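PDB 4G9Q: 4-carboxymuconolactone decarboxylase from Sinorhizobium meliloti, which is a trimeric, all-helical member of the carboxymuconolactone decarboxylase family and probably has a decarboxylase or peroxiredoxin-like activity. Local coordinates for residues A148-E162 / F189-R201. Residues are numbered along the deposited sequence; the frame is centred on the assembly and turned at random.
Sequences AAVESTPLPLDEEAE and FRDLWLRPDLAPR
Leu194 packs obliquely against Leu157, its CD2 3.9 Å from Leu157 CD1, while Leu155 reaches both Pro196 and Pro200: with CG anti to its own carbonyl carbon (chi1 -59°), its CD2 rests on Pro196 CB and its CD1 meets Pro200 CD tip to tip. The backbone N of Leu155 donates a nearly straight bond to Leu194 O at 2.7 Å. Where apolar contact gives way to charge, Leu157 CD2 lies over one face of the Arg190 guanidinium, and Arg190 NH2 forms a salt bridge with Glu159 OE2 (3.3 Å).

The other polar end is tighter. Arg195, bent at chi3 (57°), sends NH2 to Ala149 O (2.8 Å) and NH1 to Val150 O (2.9 Å), the latter within the guanidinium plane, while its NE pairs with Glu112. A leucine in place of Arg195 would probably leave Val150 O without this donor, Ala149 O with its water alone and Glu112 without this counter-charge. Asp197 OD1 accepts from Ala149 N (3.0 Å), and two waters tie its carboxylate to Ser152 OG. This is how an extended interhelical linker, running from Ala148 to the N-cap Asp158 of helix 159-173, is fastened across the turn joining helices 178-192 and 200-213 in an all-alpha carboxymuconolactone decarboxylase fold.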
# COMPACT_ATOMS: atom_id res chain seq x y z
N ALA A 148 15.77 -16.86 15.58
CA ALA A 148 15.04 -18.04 15.14
C ALA A 148 15.98 -18.95 14.36
O ALA A 148 16.81 -18.47 13.60
CB ALA A 148 13.83 -17.65 14.30
N ALA A 149 15.84 -20.26 14.55
CA ALA A 149 16.73 -21.23 13.92
C ALA A 149 16.54 -21.28 12.40
O ALA A 149 15.41 -21.21 11.92
CB ALA A 149 16.52 -22.62 14.52
N VAL A 150 17.64 -21.39 11.66
CA VAL A 150 17.57 -21.61 10.22
C VAL A 150 16.79 -22.89 9.92
O VAL A 150 15.86 -22.89 9.10
CB VAL A 150 18.98 -21.67 9.57
CG1 VAL A 150 18.90 -22.11 8.12
CG2 VAL A 150 19.67 -20.33 9.67
N GLU A 151 17.16 -23.98 10.58
CA GLU A 151 16.43 -25.24 10.46
C GLU A 151 16.33 -25.91 11.83
O GLU A 151 17.33 -26.03 12.54
CB GLU A 151 17.10 -26.17 9.45
CG GLU A 151 16.32 -27.46 9.18
CD GLU A 151 16.92 -28.33 8.09
OE1 GLU A 151 17.96 -27.97 7.49
OE2 GLU A 151 16.33 -29.40 7.82
N SER A 152 15.12 -26.30 12.21
CA SER A 152 14.93 -27.08 13.44
C SER A 152 13.75 -28.04 13.31
O SER A 152 13.09 -28.10 12.27
CB SER A 152 14.80 -26.16 14.66
OG SER A 152 13.71 -25.26 14.55
N THR A 153 13.49 -28.81 14.38
CA THR A 153 12.47 -29.85 14.36
C THR A 153 11.08 -29.26 14.12
O THR A 153 10.63 -28.40 14.88
CB THR A 153 12.51 -30.68 15.67
OG1 THR A 153 13.78 -31.32 15.77
CG2 THR A 153 11.41 -31.74 15.67
N PRO A 154 10.40 -29.71 13.06
CA PRO A 154 9.09 -29.15 12.74
C PRO A 154 8.06 -29.50 13.80
O PRO A 154 8.20 -30.52 14.49
CB PRO A 154 8.72 -29.81 11.41
CG PRO A 154 9.97 -30.47 10.91
CD PRO A 154 10.80 -30.76 12.10
N LEU A 155 7.05 -28.64 13.94
CA LEU A 155 5.86 -28.96 14.72
C LEU A 155 5.06 -30.06 14.02
O LEU A 155 5.22 -30.27 12.81
CB LEU A 155 5.01 -27.70 14.93
CG LEU A 155 5.70 -26.53 15.66
CD1 LEU A 155 4.83 -25.27 15.57
CD2 LEU A 155 6.02 -26.87 17.11
N PRO A 156 4.21 -30.78 14.77
CA PRO A 156 3.39 -31.84 14.18
C PRO A 156 2.44 -31.31 13.11
O PRO A 156 1.83 -30.25 13.29
CB PRO A 156 2.58 -32.36 15.38
CG PRO A 156 3.43 -32.07 16.55
CD PRO A 156 4.06 -30.74 16.23
N LEU A 157 2.34 -32.04 12.01
CA LEU A 157 1.43 -31.67 10.93
C LEU A 157 0.13 -32.48 11.04
O LEU A 157 0.17 -33.69 11.22
CB LEU A 157 2.09 -31.92 9.57
CG LEU A 157 1.29 -31.65 8.29
CD1 LEU A 157 1.01 -30.15 8.11
CD2 LEU A 157 2.02 -32.21 7.10
N ASP A 158 -1.00 -31.78 10.96
CA ASP A 158 -2.31 -32.42 10.86
C ASP A 158 -2.45 -32.91 9.43
O ASP A 158 -2.89 -32.17 8.55
CB ASP A 158 -3.41 -31.42 11.23
CG ASP A 158 -4.81 -32.04 11.25
OD1 ASP A 158 -5.01 -33.16 10.72
OD2 ASP A 158 -5.72 -31.39 11.80
N GLU A 159 -2.06 -34.17 9.21
CA GLU A 159 -1.94 -34.74 7.86
C GLU A 159 -3.26 -34.79 7.09
O GLU A 159 -3.27 -34.59 5.87
CB GLU A 159 -1.32 -36.14 7.92
CG GLU A 159 0.17 -36.17 8.25
CD GLU A 159 1.07 -35.85 7.06
OE1 GLU A 159 0.56 -35.54 5.96
OE2 GLU A 159 2.31 -35.91 7.22
N GLU A 160 -4.35 -35.04 7.81
CA GLU A 160 -5.67 -35.12 7.18
C GLU A 160 -6.16 -33.75 6.73
O GLU A 160 -6.67 -33.61 5.61
CB GLU A 160 -6.69 -35.77 8.12
CG GLU A 160 -7.93 -36.29 7.41
CD GLU A 160 -8.95 -36.91 8.35
OE1 GLU A 160 -8.55 -37.44 9.41
OE2 GLU A 160 -10.15 -36.89 8.01
N ALA A 161 -6.00 -32.75 7.59
CA ALA A 161 -6.37 -31.38 7.26
C ALA A 161 -5.50 -30.83 6.12
O ALA A 161 -5.98 -30.04 5.30
CB ALA A 161 -6.29 -30.48 8.48
N GLU A 162 -4.24 -31.26 6.08
CA GLU A 162 -3.33 -30.87 5.00
C GLU A 162 -3.67 -31.56 3.68
O GLU A 162 -3.61 -30.93 2.62
CB GLU A 162 -1.86 -31.12 5.40
CG GLU A 162 -0.82 -30.99 4.26
CD GLU A 162 -0.86 -29.64 3.52
OE1 GLU A 162 -1.33 -28.63 4.09
OE2 GLU A 162 -0.41 -29.60 2.36
N PHE A 189 2.87 -24.66 3.85
CA PHE A 189 2.14 -25.54 4.75
C PHE A 189 2.94 -26.75 5.26
O PHE A 189 2.66 -27.23 6.35
CB PHE A 189 0.77 -25.91 4.18
CG PHE A 189 -0.17 -24.74 4.16
CD1 PHE A 189 -0.81 -24.34 5.32
CD2 PHE A 189 -0.34 -24.00 3.00
CE1 PHE A 189 -1.65 -23.23 5.32
CE2 PHE A 189 -1.19 -22.89 2.98
CZ PHE A 189 -1.85 -22.51 4.15
N ARG A 190 3.94 -27.18 4.51
CA ARG A 190 4.81 -28.27 4.95
C ARG A 190 6.17 -27.80 5.47
O ARG A 190 7.06 -28.63 5.72
CB ARG A 190 4.96 -29.33 3.85
CG ARG A 190 3.70 -30.15 3.64
CD ARG A 190 3.94 -31.34 2.71
NE ARG A 190 3.35 -32.55 3.27
CZ ARG A 190 4.01 -33.45 4.00
NH1 ARG A 190 5.31 -33.29 4.25
NH2 ARG A 190 3.39 -34.51 4.47
N ASP A 191 6.33 -26.49 5.63
CA ASP A 191 7.56 -25.93 6.21
C ASP A 191 7.29 -24.72 7.10
O ASP A 191 7.30 -24.85 8.33
CB ASP A 191 8.62 -25.60 5.14
CG ASP A 191 9.88 -24.98 5.74
OD1 ASP A 191 10.16 -25.22 6.93
OD2 ASP A 191 10.60 -24.25 5.02
N LEU A 192 7.04 -23.56 6.49
CA LEU A 192 6.87 -22.31 7.24
C LEU A 192 5.92 -22.44 8.44
O LEU A 192 6.27 -22.04 9.56
CB LEU A 192 6.41 -21.16 6.31
CG LEU A 192 6.30 -19.75 6.91
CD1 LEU A 192 7.66 -19.21 7.34
CD2 LEU A 192 5.63 -18.80 5.92
N TRP A 193 4.75 -23.04 8.22
CA TRP A 193 3.72 -23.15 9.25
C TRP A 193 4.06 -24.16 10.34
O TRP A 193 3.45 -24.14 11.41
CB TRP A 193 2.35 -23.45 8.63
CG TRP A 193 1.72 -22.20 8.09
CD1 TRP A 193 1.72 -21.77 6.79
CD2 TRP A 193 1.04 -21.20 8.84
NE1 TRP A 193 1.07 -20.56 6.69
CE2 TRP A 193 0.64 -20.19 7.94
CE3 TRP A 193 0.70 -21.06 10.20
CZ2 TRP A 193 -0.07 -19.05 8.35
CZ3 TRP A 193 -0.00 -19.93 10.60
CH2 TRP A 193 -0.38 -18.94 9.68
N LEU A 194 5.04 -25.01 10.07
CA LEU A 194 5.51 -26.00 11.04
C LEU A 194 6.79 -25.57 11.77
O LEU A 194 7.28 -26.28 12.66
CB LEU A 194 5.72 -27.35 10.35
CG LEU A 194 4.52 -27.86 9.54
CD1 LEU A 194 4.88 -29.17 8.84
CD2 LEU A 194 3.27 -28.02 10.42
N ARG A 195 7.34 -24.42 11.40
CA ARG A 195 8.53 -23.90 12.08
C ARG A 195 8.18 -23.54 13.53
O ARG A 195 7.19 -22.86 13.78
CB ARG A 195 9.11 -22.72 11.31
CG ARG A 195 9.84 -23.12 10.02
CD ARG A 195 10.23 -21.89 9.19
NE ARG A 195 11.07 -20.97 9.96
CZ ARG A 195 12.40 -21.07 10.08
NH1 ARG A 195 13.07 -22.04 9.47
NH2 ARG A 195 13.05 -20.19 10.82
N PRO A 196 8.98 -24.04 14.49
CA PRO A 196 8.57 -23.89 15.90
C PRO A 196 8.83 -22.52 16.54
O PRO A 196 8.38 -22.27 17.67
CB PRO A 196 9.39 -24.97 16.62
CG PRO A 196 10.63 -25.11 15.77
CD PRO A 196 10.13 -24.95 14.34
N ASP A 197 9.53 -21.63 15.84
CA ASP A 197 10.00 -20.37 16.42
C ASP A 197 8.87 -19.37 16.70
O ASP A 197 9.04 -18.42 17.47
CB ASP A 197 11.09 -19.77 15.53
CG ASP A 197 12.09 -20.83 15.07
OD1 ASP A 197 13.17 -20.93 15.69
OD2 ASP A 197 11.77 -21.58 14.11
N LEU A 198 7.71 -19.59 16.08
CA LEU A 198 6.46 -19.01 16.55
C LEU A 198 5.52 -20.15 16.86
O LEU A 198 5.39 -21.09 16.06
CB LEU A 198 5.82 -18.11 15.49
CG LEU A 198 6.41 -16.72 15.24
CD1 LEU A 198 5.84 -16.14 13.94
CD2 LEU A 198 6.19 -15.78 16.43
N ALA A 199 4.86 -20.08 18.01
CA ALA A 199 3.75 -20.98 18.30
C ALA A 199 2.67 -20.76 17.24
O ALA A 199 2.52 -19.64 16.75
CB ALA A 199 3.20 -20.69 19.69
N PRO A 200 1.94 -21.83 16.86
CA PRO A 200 0.89 -21.71 15.84
C PRO A 200 -0.07 -20.55 16.09
O PRO A 200 -0.40 -19.82 15.15
CB PRO A 200 0.17 -23.05 15.92
CG PRO A 200 1.28 -23.99 16.28
CD PRO A 200 2.09 -23.24 17.29
N ARG A 201 -0.49 -20.37 17.34
CA ARG A 201 -1.37 -19.25 17.72
C ARG A 201 -0.76 -17.90 17.34
O ARG A 201 -1.44 -17.03 16.80
CB ARG A 201 -1.65 -19.28 19.22
CG ARG A 201 -2.50 -18.13 19.70
CD ARG A 201 -2.00 -17.67 21.05
NE ARG A 201 -2.81 -16.60 21.64
CZ ARG A 201 -2.38 -15.36 21.84
NH1 ARG A 201 -1.15 -15.00 21.49
NH2 ARG A 201 -3.19 -14.47 22.40
O HOH W 1 13.50 -23.29 12.70
O HOH W 2 13.77 -23.57 16.82